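Local atomic coordinates of Lmo2470 protein (Listeria monocytogenes EGD-e, PDB entry 5HL3), a protein that interacts with afadin and facilitates basement membrane crossing, as a calcium-binding internalin built of leucine-rich repeats. Residues N255-I260 and E291-L296. Numbering follows the deposited sequence.
Sequences NVLDTI and EETNML
L257 meets T293 methyl to methyl, their side chains reaching toward each other tip to tip, with CD2 of L257 3.6 Å from CG2 of T293. With CG anti to the backbone N (chi1 -176°) and chi2 near 52°, the leucine points CD2 at T293. Its other branch turns to the selenomethionine M295, where CD1 of L257 lies 4.3 Å from SE. M295 bends at chi3 (69°), and the bend carries its terminal methyl to I260: CE is 4.0 Å from CG2 of I260 and 3.6 Å from that residue's carbonyl O. No hydrogen bond spans the two segments; this modest surface contact, a worked example of apolar joining, is apolar apart from the approach of CE to the I260 carbonyl. Residues 255-259 belong to a 3-10 turn that leads into strand 260-261, the outermost strand of the parallel leucine-rich repeat sheet at this end; residues 291-296 close helix 285-292 of the beta-rich part that follows. Within the turn, V256 O accepts both T259 N and, at 2.8 Å, T259 OG1, the latter in the carbonyl plane. V256 and T259 pack in turn on L239 and on L242 of strand 241-243. Across the contact, a Schellman motif ends the helix, with N294 at positive phi as C-prime residue, N294 N bonded to E291 O and M295 N to M290 O. T293 OG1 is hydrogen-bonded to Q289 O one helical turn back. M295 also packs on M290, and its backbone O accepts a hydrogen bond from Q263 NE2, in the link between the two regions.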
loop_
_atom_site.group_PDB
_atom_site.type_symbol
_atom_site.label_atom_id
_atom_site.label_comp_id
_atom_site.label_asym_id
_atom_site.label_seq_id
_atom_site.Cartn_x
_atom_site.Cartn_y
_atom_site.Cartn_z
ATOM N N ASN A 255 -21.937 6.240 6.668
ATOM C CA ASN A 255 -21.409 7.355 7.463
ATOM C C ASN A 255 -20.371 8.208 6.757
ATOM O O ASN A 255 -20.192 9.359 7.096
ATOM C CB ASN A 255 -20.787 6.865 8.777
ATOM C CG ASN A 255 -21.793 6.249 9.708
ATOM O OD1 ASN A 255 -23.013 6.487 9.611
ATOM N ND2 ASN A 255 -21.296 5.472 10.657
ATOM N N VAL A 256 -19.719 7.627 5.759
ATOM C CA VAL A 256 -18.627 8.282 5.051
ATOM C C VAL A 256 -18.856 8.304 3.549
ATOM O O VAL A 256 -17.919 8.479 2.772
ATOM C CB VAL A 256 -17.286 7.585 5.405
ATOM C CG1 VAL A 256 -16.959 7.777 6.877
ATOM C CG2 VAL A 256 -17.292 6.112 5.018
ATOM N N LEU A 257 -20.105 8.181 3.129
ATOM C CA LEU A 257 -20.413 8.102 1.694
ATOM C C LEU A 257 -19.898 9.302 0.902
ATOM O O LEU A 257 -19.458 9.159 -0.244
ATOM C CB LEU A 257 -21.939 7.910 1.507
ATOM C CG LEU A 257 -22.421 7.723 0.056
ATOM C CD1 LEU A 257 -21.713 6.646 -0.732
ATOM C CD2 LEU A 257 -23.944 7.535 0.072
ATOM N N ASP A 258 -19.890 10.480 1.523
ATOM C CA ASP A 258 -19.400 11.688 0.848
ATOM C C ASP A 258 -17.894 11.735 0.594
ATOM O O ASP A 258 -17.418 12.641 -0.040
ATOM C CB ASP A 258 -19.859 12.976 1.566
ATOM C CG ASP A 258 -19.393 13.074 3.023
ATOM O OD1 ASP A 258 -18.895 12.062 3.581
ATOM O OD2 ASP A 258 -19.631 14.170 3.647
ATOM N N THR A 259 -17.148 10.738 1.087
ATOM C CA THR A 259 -15.694 10.681 0.895
ATOM C C THR A 259 -15.290 9.620 -0.107
ATOM O O THR A 259 -14.132 9.536 -0.473
ATOM C CB THR A 259 -14.953 10.322 2.216
ATOM O OG1 THR A 259 -15.188 8.955 2.567
ATOM C CG2 THR A 259 -15.347 11.244 3.354
ATOM N N ILE A 260 -16.244 8.820 -0.579
ATOM C CA ILE A 260 -15.884 7.597 -1.308
ATOM C C ILE A 260 -15.564 7.775 -2.788
ATOM O O ILE A 260 -16.236 8.496 -3.527
ATOM C CB ILE A 260 -17.004 6.529 -1.139
ATOM C CG1 ILE A 260 -17.106 6.110 0.327
ATOM C CG2 ILE A 260 -16.756 5.291 -2.001
ATOM C CD1 ILE A 260 -18.246 5.154 0.640
ATOM N N GLU A 291 -26.108 6.304 -7.448
ATOM C CA GLU A 291 -26.996 7.118 -8.268
ATOM C C GLU A 291 -27.375 8.390 -7.542
ATOM O O GLU A 291 -27.248 9.502 -8.108
ATOM C CB GLU A 291 -28.260 6.311 -8.652
ATOM C CG GLU A 291 -29.119 6.931 -9.750
ATOM C CD GLU A 291 -29.902 8.160 -9.324
ATOM O OE1 GLU A 291 -30.335 8.285 -8.158
ATOM O OE2 GLU A 291 -30.132 9.026 -10.190
ATOM N N GLU A 292 -27.764 8.268 -6.270
ATOM C CA GLU A 292 -28.274 9.418 -5.557
ATOM C C GLU A 292 -27.215 10.430 -5.143
ATOM O O GLU A 292 -27.535 11.608 -4.970
ATOM C CB GLU A 292 -29.192 9.015 -4.420
ATOM C CG GLU A 292 -28.590 8.392 -3.222
ATOM C CD GLU A 292 -29.547 7.407 -2.516
ATOM O OE1 GLU A 292 -29.010 6.617 -1.712
ATOM O OE2 GLU A 292 -30.782 7.358 -2.798
ATOM N N THR A 293 -25.960 9.985 -5.026
ATOM C CA THR A 293 -24.861 10.904 -4.709
ATOM C C THR A 293 -24.069 11.302 -5.963
ATOM O O THR A 293 -22.963 11.837 -5.874
ATOM C CB THR A 293 -23.945 10.374 -3.592
ATOM O OG1 THR A 293 -23.319 9.161 -4.016
ATOM C CG2 THR A 293 -24.732 10.145 -2.333
ATOM N N ASN A 294 -24.637 11.078 -7.141
ATOM C CA ASN A 294 -24.045 11.602 -8.386
ATOM C C ASN A 294 -22.661 11.064 -8.709
ATOM O O ASN A 294 -21.823 11.782 -9.267
ATOM C CB ASN A 294 -24.118 13.139 -8.405
ATOM C CG ASN A 294 -25.546 13.614 -8.339
ATOM O OD1 ASN A 294 -26.368 13.211 -9.155
ATOM N ND2 ASN A 294 -25.871 14.387 -7.311
HETATM N N MSE A 295 -22.452 9.790 -8.406
HETATM C CA MSE A 295 -21.195 9.121 -8.685
HETATM C C MSE A 295 -21.176 8.454 -10.043
HETATM O O MSE A 295 -20.114 7.994 -10.474
HETATM C CB MSE A 295 -20.926 8.061 -7.612
HETATM C CG MSE A 295 -20.749 8.690 -6.217
HETATM SE SE MSE A 295 -20.554 7.353 -4.780
HETATM C CE MSE A 295 -18.800 6.625 -5.232
ATOM N N LEU A 296 -22.299 8.396 -10.746
ATOM C CA LEU A 296 -22.325 7.698 -12.014
ATOM C C LEU A 296 -21.840 8.552 -13.164
ATOM O O LEU A 296 -22.161 9.740 -13.243
ATOM C CB LEU A 296 -23.743 7.216 -12.334
ATOM C CG LEU A 296 -24.408 6.280 -11.321
ATOM C CD1 LEU A 296 -25.868 6.018 -11.750
ATOM C CD2 LEU A 296 -23.629 4.995 -11.114
#